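Long-range contact in CBS domain protein/ACT domain protein (Thermotoga maritima, PDB 1VR9), which is of unknown function but pairs two CBS domains with an ACT domain, a combination consistent with ligand-responsive regulation: residues Thr20-Glu28 / Tyr42-Arg52. Residues are numbered along the deposited sequence; the frame is centred on the assembly and turned at random.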
loop_
_atom_site.group_PDB
_atom_site.type_symbol
_atom_site.label_atom_id
_atom_site.label_comp_id
_atom_site.label_asym_id
_atom_site.label_seq_id
_atom_site.Cartn_x
_atom_site.Cartn_y
_atom_site.Cartn_z
ATOM N N THR A 20 9.289 -0.817 4.589
ATOM C CA THR A 20 9.207 -2.230 4.947
ATOM C C THR A 20 8.841 -3.069 3.726
ATOM O O THR A 20 8.175 -2.572 2.796
ATOM C CB THR A 20 8.167 -2.484 6.077
ATOM O OG1 THR A 20 8.258 -3.849 6.527
ATOM C CG2 THR A 20 6.715 -2.168 5.653
ATOM N N GLN A 21 9.259 -4.336 3.744
ATOM C CA GLN A 21 8.765 -5.330 2.775
ATOM C C GLN A 21 7.663 -6.204 3.382
ATOM O O GLN A 21 7.065 -7.041 2.698
ATOM C CB GLN A 21 9.924 -6.187 2.244
ATOM C CG GLN A 21 11.056 -5.380 1.635
ATOM C CD GLN A 21 10.620 -4.501 0.477
ATOM O OE1 GLN A 21 9.802 -4.897 -0.336
ATOM N NE2 GLN A 21 11.184 -3.311 0.395
ATOM N N ASP A 22 7.365 -5.970 4.658
ATOM C CA ASP A 22 6.374 -6.743 5.400
ATOM C C ASP A 22 5.031 -6.008 5.292
ATOM O O ASP A 22 4.613 -5.269 6.194
ATOM C CB ASP A 22 6.863 -6.906 6.859
ATOM C CG ASP A 22 6.311 -8.160 7.555
ATOM O OD1 ASP A 22 5.491 -8.897 6.960
ATOM O OD2 ASP A 22 6.718 -8.407 8.715
ATOM N N PHE A 23 4.351 -6.205 4.159
ATOM C CA PHE A 23 3.054 -5.583 3.889
ATOM C C PHE A 23 2.231 -6.427 2.916
ATOM O O PHE A 23 2.813 -7.230 2.153
ATOM C CB PHE A 23 3.266 -4.183 3.303
ATOM C CG PHE A 23 3.870 -4.176 1.934
ATOM C CD1 PHE A 23 5.248 -4.227 1.767
ATOM C CD2 PHE A 23 3.077 -4.065 0.800
ATOM C CE1 PHE A 23 5.824 -4.226 0.512
ATOM C CE2 PHE A 23 3.660 -4.051 -0.464
ATOM C CZ PHE A 23 5.018 -4.126 -0.607
ATOM N N PRO A 24 0.892 -6.243 2.918
ATOM C CA PRO A 24 0.020 -7.040 2.043
ATOM C C PRO A 24 0.093 -6.602 0.567
ATOM O O PRO A 24 -0.166 -5.452 0.245
ATOM C CB PRO A 24 -1.372 -6.801 2.621
ATOM C CG PRO A 24 -1.283 -5.448 3.259
ATOM C CD PRO A 24 0.114 -5.304 3.770
HETATM N N MSE A 25 0.368 -7.545 -0.325
HETATM C CA MSE A 25 0.547 -7.224 -1.744
HETATM C C MSE A 25 -0.041 -8.345 -2.605
HETATM O O MSE A 25 0.168 -9.524 -2.305
HETATM C CB MSE A 25 2.049 -7.054 -2.030
HETATM C CG MSE A 25 2.421 -6.630 -3.455
HETATM SE SE MSE A 25 2.185 -7.978 -4.839
HETATM C CE MSE A 25 3.239 -9.432 -4.102
ATOM N N VAL A 26 -0.757 -7.980 -3.676
ATOM C CA VAL A 26 -1.152 -8.971 -4.683
ATOM C C VAL A 26 -0.914 -8.421 -6.075
ATOM O O VAL A 26 -0.759 -7.218 -6.241
ATOM C CB VAL A 26 -2.652 -9.414 -4.596
ATOM C CG1 VAL A 26 -2.923 -10.127 -3.285
ATOM C CG2 VAL A 26 -3.601 -8.251 -4.842
ATOM N N GLU A 27 -0.930 -9.304 -7.063
ATOM C CA GLU A 27 -0.868 -8.876 -8.472
ATOM C C GLU A 27 -2.271 -8.529 -8.981
ATOM O O GLU A 27 -3.259 -9.032 -8.465
ATOM C CB GLU A 27 -0.246 -9.990 -9.332
ATOM C CG GLU A 27 0.073 -9.622 -10.792
ATOM C CD GLU A 27 -1.048 -9.969 -11.769
ATOM O OE1 GLU A 27 -1.919 -10.809 -11.428
ATOM O OE2 GLU A 27 -1.063 -9.401 -12.877
ATOM N N GLU A 28 -2.346 -7.694 -10.013
ATOM C CA GLU A 28 -3.618 -7.107 -10.479
ATOM C C GLU A 28 -4.722 -8.103 -10.879
ATOM O O GLU A 28 -5.898 -7.731 -10.899
ATOM C CB GLU A 28 -3.355 -6.123 -11.638
ATOM C CG GLU A 28 -2.836 -6.748 -12.906
ATOM C CD GLU A 28 -2.553 -5.739 -14.017
ATOM O OE1 GLU A 28 -2.863 -4.545 -13.828
ATOM O OE2 GLU A 28 -2.012 -6.150 -15.058
ATOM N N TYR A 42 -2.167 -10.216 7.329
ATOM C CA TYR A 42 -1.664 -8.963 7.878
ATOM C C TYR A 42 -2.670 -8.288 8.801
ATOM O O TYR A 42 -2.416 -7.177 9.278
ATOM C CB TYR A 42 -1.234 -8.018 6.750
ATOM C CG TYR A 42 0.101 -8.392 6.182
ATOM C CD1 TYR A 42 1.262 -7.916 6.773
ATOM C CD2 TYR A 42 0.213 -9.261 5.105
ATOM C CE1 TYR A 42 2.495 -8.276 6.305
ATOM C CE2 TYR A 42 1.470 -9.637 4.610
ATOM C CZ TYR A 42 2.608 -9.110 5.216
ATOM O OH TYR A 42 3.870 -9.422 4.774
ATOM N N GLN A 43 -3.784 -8.972 9.071
ATOM C CA GLN A 43 -4.824 -8.509 9.979
ATOM C C GLN A 43 -5.215 -7.078 9.640
ATOM O O GLN A 43 -5.215 -6.184 10.512
ATOM C CB GLN A 43 -4.357 -8.621 11.431
ATOM C CG GLN A 43 -3.869 -10.024 11.799
ATOM C CD GLN A 43 -3.637 -10.218 13.269
ATOM O OE1 GLN A 43 -2.502 -10.438 13.700
ATOM N NE2 GLN A 43 -4.709 -10.149 14.063
ATOM N N THR A 44 -5.557 -6.866 8.368
ATOM C CA THR A 44 -5.757 -5.544 7.834
ATOM C C THR A 44 -6.895 -5.519 6.770
ATOM O O THR A 44 -7.503 -6.552 6.497
ATOM C CB THR A 44 -4.431 -5.017 7.289
ATOM O OG1 THR A 44 -4.541 -3.614 6.987
ATOM C CG2 THR A 44 -4.017 -5.797 6.019
ATOM N N ASN A 45 -7.215 -4.333 6.254
ATOM C CA ASN A 45 -8.309 -4.145 5.297
ATOM C C ASN A 45 -7.839 -3.408 4.018
ATOM O O ASN A 45 -8.655 -2.787 3.322
ATOM C CB ASN A 45 -9.467 -3.383 5.916
ATOM C CG ASN A 45 -9.052 -2.041 6.474
ATOM O OD1 ASN A 45 -7.882 -1.656 6.395
ATOM N ND2 ASN A 45 -10.013 -1.325 7.063
ATOM N N GLU A 46 -6.540 -3.470 3.765
ATOM C CA GLU A 46 -5.915 -2.898 2.557
ATOM C C GLU A 46 -4.955 -3.931 1.956
ATOM O O GLU A 46 -4.288 -4.668 2.688
ATOM C CB GLU A 46 -5.095 -1.662 2.934
ATOM C CG GLU A 46 -4.332 -1.048 1.749
ATOM C CD GLU A 46 -3.254 -0.053 2.150
ATOM O OE1 GLU A 46 -3.090 0.159 3.343
ATOM O OE2 GLU A 46 -2.617 0.544 1.262
ATOM N N CYS A 47 -4.858 -3.959 0.614
ATOM C CA CYS A 47 -3.878 -4.756 -0.093
ATOM C C CYS A 47 -3.299 -3.854 -1.169
ATOM O O CYS A 47 -4.067 -3.203 -1.881
ATOM C CB CYS A 47 -4.551 -5.958 -0.743
ATOM S SG CYS A 47 -3.404 -7.259 -1.148
ATOM N N ILE A 48 -1.982 -3.791 -1.262
ATOM C CA ILE A 48 -1.324 -3.014 -2.318
ATOM C C ILE A 48 -1.264 -3.883 -3.583
ATOM O O ILE A 48 -0.998 -5.087 -3.505
ATOM C CB ILE A 48 0.091 -2.521 -1.865
ATOM C CG1 ILE A 48 -0.071 -1.471 -0.742
ATOM C CG2 ILE A 48 0.879 -1.957 -3.023
ATOM C CD1 ILE A 48 1.237 -0.980 -0.118
ATOM N N VAL A 49 -1.475 -3.284 -4.740
ATOM C CA VAL A 49 -1.509 -4.065 -5.986
ATOM C C VAL A 49 -0.403 -3.639 -6.948
ATOM O O VAL A 49 -0.147 -2.450 -7.130
ATOM C CB VAL A 49 -2.889 -3.909 -6.697
ATOM C CG1 VAL A 49 -2.926 -4.722 -7.957
ATOM C CG2 VAL A 49 -4.061 -4.299 -5.774
ATOM N N LYS A 50 0.241 -4.616 -7.578
ATOM C CA LYS A 50 1.201 -4.314 -8.641
ATOM C C LYS A 50 0.791 -5.039 -9.923
ATOM O O LYS A 50 -0.043 -5.943 -9.909
ATOM C CB LYS A 50 2.629 -4.650 -8.215
ATOM C CG LYS A 50 2.878 -6.097 -8.029
ATOM C CD LYS A 50 4.268 -6.396 -7.542
ATOM C CE LYS A 50 4.358 -7.852 -7.170
ATOM N NZ LYS A 50 5.738 -8.306 -6.840
ATOM N N ASP A 51 1.365 -4.630 -11.042
ATOM C CA ASP A 51 1.095 -5.299 -12.298
ATOM C C ASP A 51 2.176 -6.363 -12.523
ATOM O O ASP A 51 2.988 -6.598 -11.635
ATOM C CB ASP A 51 1.019 -4.278 -13.423
ATOM C CG ASP A 51 2.355 -3.648 -13.754
ATOM O OD1 ASP A 51 3.418 -4.177 -13.351
ATOM O OD2 ASP A 51 2.341 -2.620 -14.470
ATOM N N ARG A 52 2.188 -6.998 -13.689
ATOM C CA ARG A 52 3.121 -8.131 -13.917
ATOM C C ARG A 52 4.584 -7.730 -14.051
ATOM O O ARG A 52 5.470 -8.592 -13.935
ATOM C CB ARG A 52 2.679 -8.979 -15.129
ATOM C CG ARG A 52 1.342 -9.635 -14.834
ATOM C CD ARG A 52 0.886 -10.630 -15.848
ATOM N NE ARG A 52 0.678 -10.028 -17.159
ATOM C CZ ARG A 52 -0.113 -10.530 -18.102
ATOM N NH1 ARG A 52 -0.786 -11.658 -17.896
ATOM N NH2 ARG A 52 -0.223 -9.902 -19.261
HETATM O O HOH W 1 1.021 -6.289 -16.288
#
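The parallel strand pair of a beta-alpha-beta unit in the first CBS domain joins Met25, Val26 and Glu27 to Ile48, Val49 and Lys50, with helix 32-41 as the crossover between them. Its backbone ladder starts at Ile48 N, which donates to Pro24 O, and continues as Ile48 O accepts from Val26 N at 2.9 Å. Val26 O then receives Lys50 N, and a weak bond from Glu28 N to Lys50 O ends the series.

Ahead of the strands, the Tyr42 ring lies flat against the chain at Phe23-Pro24. Pro24 N sits over the ring centre, and Pro24 CD makes a CH-pi contact 4.2 Å from the centroid of the Tyr42 ring. Tyr42 OH donates to Asp22 OD1 at 2.8 Å, the oxygen reaching the ring at its edge while the carboxylate stands steeply to the ring plane (79°). Asp22 has CG anti to its own N (chi1 -154°), which swings the carboxylate to the phenol. An alanine in place of Tyr42 would probably uncover the ring-facing side of Pro24 and leave Asp22 OD1 without this donor.

In this CBS fold the strand 46-50 is central, flanked by 25-27 and the antiparallel 56-61. On the side facing helix 32-41, the Cys47 side chain packs against Val26 and also meets Cys35 and Met39 of that helix, while Val26 CG2 meets Val49 CG2. On the opposite face, which carries Met25 and Ile48, Ile48 CD1 approaches the Phe23 ring obliquely, 3.7 Å from Phe23 CD2; Tyr105 and Pro107 of strand 105-109, in the second CBS domain, touch Phe23 and Ile48 respectively. At the far end, one water links Arg52 N, 2.9 Å from it, to Glu28 OE2.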